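Local coordinates for thioredoxin reductase (Streptomyces clavuligerus, PDB 4NTD), which is a flavoenzyme of the thioredoxin reductase family that binds FAD and forms the disulfide bond of the natural product holomycin, at residues Val222-Leu230 against Val240-Val248. Residues are numbered along the deposited sequence; the frame is centred on the assembly and turned at random. Where two conformers were deposited one is given.
Sequences VIEGTVKRL and VELAEDSGV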
loop_
_atom_site.group_PDB
_atom_site.type_symbol
_atom_site.label_atom_id
_atom_site.label_comp_id
_atom_site.label_asym_id
_atom_site.label_seq_id
_atom_site.Cartn_x
_atom_site.Cartn_y
_atom_site.Cartn_z
ATOM N N VAL A 222 27.761 -23.987 6.959
ATOM C CA VAL A 222 26.659 -24.862 7.337
ATOM C C VAL A 222 27.144 -25.785 8.447
ATOM O O VAL A 222 28.031 -26.610 8.232
ATOM C CB VAL A 222 26.144 -25.704 6.154
ATOM C CG1 VAL A 222 24.911 -26.505 6.559
ATOM C CG2 VAL A 222 25.826 -24.818 4.958
ATOM N N ILE A 223 26.563 -25.628 9.631
ATOM C CA ILE A 223 26.928 -26.437 10.785
ATOM C C ILE A 223 25.921 -27.577 10.919
ATOM O O ILE A 223 24.711 -27.345 10.962
ATOM C CB ILE A 223 27.003 -25.575 12.062
ATOM C CG1 ILE A 223 28.110 -24.523 11.883
ATOM C CG2 ILE A 223 27.259 -26.441 13.291
ATOM C CD1 ILE A 223 28.328 -23.610 13.066
ATOM N N GLU A 224 26.434 -28.806 10.967
ATOM C CA GLU A 224 25.623 -30.026 11.061
ATOM C C GLU A 224 25.226 -30.306 12.500
ATOM O O GLU A 224 25.971 -29.970 13.421
ATOM C CB GLU A 224 26.415 -31.237 10.554
ATOM C CG GLU A 224 26.575 -31.310 9.049
ATOM C CD GLU A 224 25.260 -31.560 8.341
ATOM O OE1 GLU A 224 24.519 -32.469 8.767
ATOM O OE2 GLU A 224 24.970 -30.851 7.358
ATOM N N GLY A 225 24.074 -30.945 12.685
ATOM C CA GLY A 225 23.627 -31.387 14.005
ATOM C C GLY A 225 22.232 -30.914 14.362
ATOM O O GLY A 225 21.782 -29.864 13.908
ATOM N N THR A 226 21.547 -31.700 15.186
ATOM C CA THR A 226 20.243 -31.321 15.713
ATOM C C THR A 226 20.417 -30.186 16.726
ATOM O O THR A 226 21.200 -30.300 17.664
ATOM C CB THR A 226 19.545 -32.522 16.385
ATOM O OG1 THR A 226 19.444 -33.603 15.448
ATOM C CG2 THR A 226 18.149 -32.151 16.880
ATOM N N VAL A 227 19.702 -29.087 16.507
ATOM C CA VAL A 227 19.683 -27.954 17.424
ATOM C C VAL A 227 18.853 -28.335 18.650
ATOM O O VAL A 227 17.694 -28.731 18.514
ATOM C CB VAL A 227 19.080 -26.700 16.751
ATOM C CG1 VAL A 227 18.936 -25.559 17.751
ATOM C CG2 VAL A 227 19.933 -26.268 15.563
ATOM N N LYS A 228 19.455 -28.212 19.835
ATOM C CA LYS A 228 18.799 -28.591 21.085
ATOM C C LYS A 228 18.028 -27.424 21.704
ATOM O O LYS A 228 16.882 -27.591 22.121
ATOM C CB LYS A 228 19.835 -29.126 22.080
ATOM C CG LYS A 228 19.237 -29.702 23.356
ATOM C CD LYS A 228 20.312 -30.151 24.332
ATOM C CE LYS A 228 19.739 -30.328 25.731
ATOM N NZ LYS A 228 20.654 -31.082 26.632
ATOM N N ARG A 229 18.670 -26.260 21.779
ATOM C CA ARG A 229 18.083 -25.090 22.433
ATOM C C ARG A 229 18.789 -23.806 22.021
ATOM O O ARG A 229 19.919 -23.837 21.528
ATOM C CB ARG A 229 18.160 -25.227 23.964
ATOM C CG ARG A 229 19.558 -25.027 24.551
ATOM C CD ARG A 229 19.573 -25.108 26.073
ATOM N NE ARG A 229 20.938 -25.162 26.596
ATOM C CZ ARG A 229 21.496 -24.222 27.355
ATOM N NH1 ARG A 229 20.808 -23.143 27.706
ATOM N NH2 ARG A 229 22.747 -24.369 27.774
ATOM N N LEU A 230 18.116 -22.681 22.243
ATOM C CA LEU A 230 18.754 -21.380 22.170
ATOM C C LEU A 230 19.318 -21.117 23.562
ATOM O O LEU A 230 18.655 -21.395 24.563
ATOM C CB LEU A 230 17.747 -20.291 21.802
ATOM C CG LEU A 230 17.005 -20.452 20.476
ATOM C CD1 LEU A 230 16.109 -19.247 20.239
ATOM C CD2 LEU A 230 17.971 -20.643 19.315
ATOM N N VAL A 240 23.545 -20.963 20.089
ATOM C CA VAL A 240 22.750 -22.137 19.761
ATOM C C VAL A 240 23.501 -23.370 20.247
ATOM O O VAL A 240 24.687 -23.525 19.956
ATOM C CB VAL A 240 22.531 -22.235 18.234
ATOM C CG1 VAL A 240 21.727 -23.475 17.869
ATOM C CG2 VAL A 240 21.838 -20.980 17.718
ATOM N N GLU A 241 22.816 -24.232 20.995
ATOM C CA GLU A 241 23.405 -25.481 21.476
ATOM C C GLU A 241 22.922 -26.646 20.618
ATOM O O GLU A 241 21.738 -26.734 20.289
ATOM C CB GLU A 241 23.048 -25.726 22.943
ATOM C CG GLU A 241 23.683 -26.984 23.526
ATOM C CD GLU A 241 23.501 -27.116 25.027
ATOM O OE1 GLU A 241 23.335 -26.087 25.712
ATOM O OE2 GLU A 241 23.533 -28.260 25.528
ATOM N N LEU A 242 23.849 -27.537 20.269
ATOM C CA LEU A 242 23.554 -28.699 19.430
ATOM C C LEU A 242 23.391 -29.966 20.276
ATOM O O LEU A 242 23.727 -29.974 21.460
ATOM C CB LEU A 242 24.663 -28.889 18.394
ATOM C CG LEU A 242 24.938 -27.680 17.493
ATOM C CD1 LEU A 242 26.196 -27.898 16.666
ATOM C CD2 LEU A 242 23.747 -27.392 16.592
ATOM N N ALA A 243 22.886 -31.030 19.646
ATOM C CA ALA A 243 22.477 -32.278 20.331
ATOM C C ALA A 243 23.455 -32.837 21.365
ATOM O O ALA A 243 23.030 -33.290 22.431
ATOM C CB ALA A 243 22.134 -33.355 19.309
ATOM N N GLU A 244 24.747 -32.815 21.059
ATOM C CA GLU A 244 25.747 -33.392 21.961
ATOM C C GLU A 244 26.615 -32.311 22.614
ATOM O O GLU A 244 27.833 -32.460 22.738
ATOM C CB GLU A 244 26.596 -34.428 21.216
ATOM C CG GLU A 244 25.782 -35.539 20.556
ATOM C CD GLU A 244 24.950 -36.346 21.541
ATOM O OE1 GLU A 244 25.402 -36.553 22.687
ATOM O OE2 GLU A 244 23.840 -36.781 21.164
ATOM N N ASP A 245 25.960 -31.220 23.014
ATOM C CA ASP A 245 26.528 -30.186 23.897
ATOM C C ASP A 245 27.525 -29.209 23.260
ATOM O O ASP A 245 28.071 -28.354 23.960
ATOM C CB ASP A 245 27.144 -30.812 25.159
ATOM C CG ASP A 245 26.176 -31.724 25.897
ATOM O OD1 ASP A 245 26.611 -32.386 26.862
ATOM O OD2 ASP A 245 24.986 -31.780 25.520
ATOM N N SER A 246 27.761 -29.316 21.954
ATOM C CA SER A 246 28.520 -28.287 21.245
ATOM C C SER A 246 27.660 -27.040 21.141
ATOM O O SER A 246 26.435 -27.134 21.062
ATOM C CB SER A 246 28.913 -28.741 19.839
ATOM O OG SER A 246 29.912 -29.737 19.882
ATOM N N GLY A 247 28.302 -25.878 21.148
ATOM C CA GLY A 247 27.595 -24.610 21.036
ATOM C C GLY A 247 28.252 -23.678 20.041
ATOM O O GLY A 247 29.464 -23.737 19.832
ATOM N N VAL A 248 27.444 -22.823 19.423
ATOM C CA VAL A 248 27.941 -21.793 18.522
ATOM C C VAL A 248 27.378 -20.457 18.972
ATOM O O VAL A 248 26.161 -20.283 19.033
ATOM C CB VAL A 248 27.523 -22.054 17.064
ATOM C CG1 VAL A 248 28.068 -20.963 16.148
ATOM C CG2 VAL A 248 28.009 -23.423 16.616
#
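The guanidinium of Arg229 and the carboxylate of Glu241 stand steeply to each other, their planes 75° apart in the conformer described, one of two deposited for each of Lys228 and Arg229. Glu241 OE1 sits at the guanidinium edge, 2.7 Å from Arg229 NE in the salt bridge, and NE meets it from above the carboxylate plane; a weak bond from Arg229 NH2 shares the same oxygen. Arg229 CG lies between its backbone N and carbonyl carbon (chi1 74°), and the extended chain beyond carries NE over Glu241. The other carboxylate oxygen, OE2, faces Lys228, whose extended chain, in this conformer, runs alongside Glu241 and leaves NZ 4.2 Å from OE2, beyond salt-bridge range; the opposite charges probably still attract. Both lysine and arginine face Glu241 because the pairing contains a classic beta bulge in the hairpin of strands 227-233 and 236-242: Glu241 O takes Lys228 N at 2.8 Å and, weakly, Arg229 N, while Glu241 N returns a nearly straight bond to Arg229 O (3.0 Å). Towards the hairpin's open end the ladder finishes with a weak bond from Ala243 N to Thr226 O, where 240-248 enters the type I turn Leu242-Asp245. Val227, Val240 and Val248 rest on Phe201 of strand 198-201, in the neighbouring parallel sheet. There Val227 CG1 presses unusually tightly on Val240 CG1 (3.5 Å), the two side chains crossing at about a right angle. Ile223, on the edge strand of that parallel sheet, reaches tip to tip through CD1 to Val248 CG2 (3.6 Å), while its CG2 meets Leu242 CD1 at 3.8 Å, joining the two sheets.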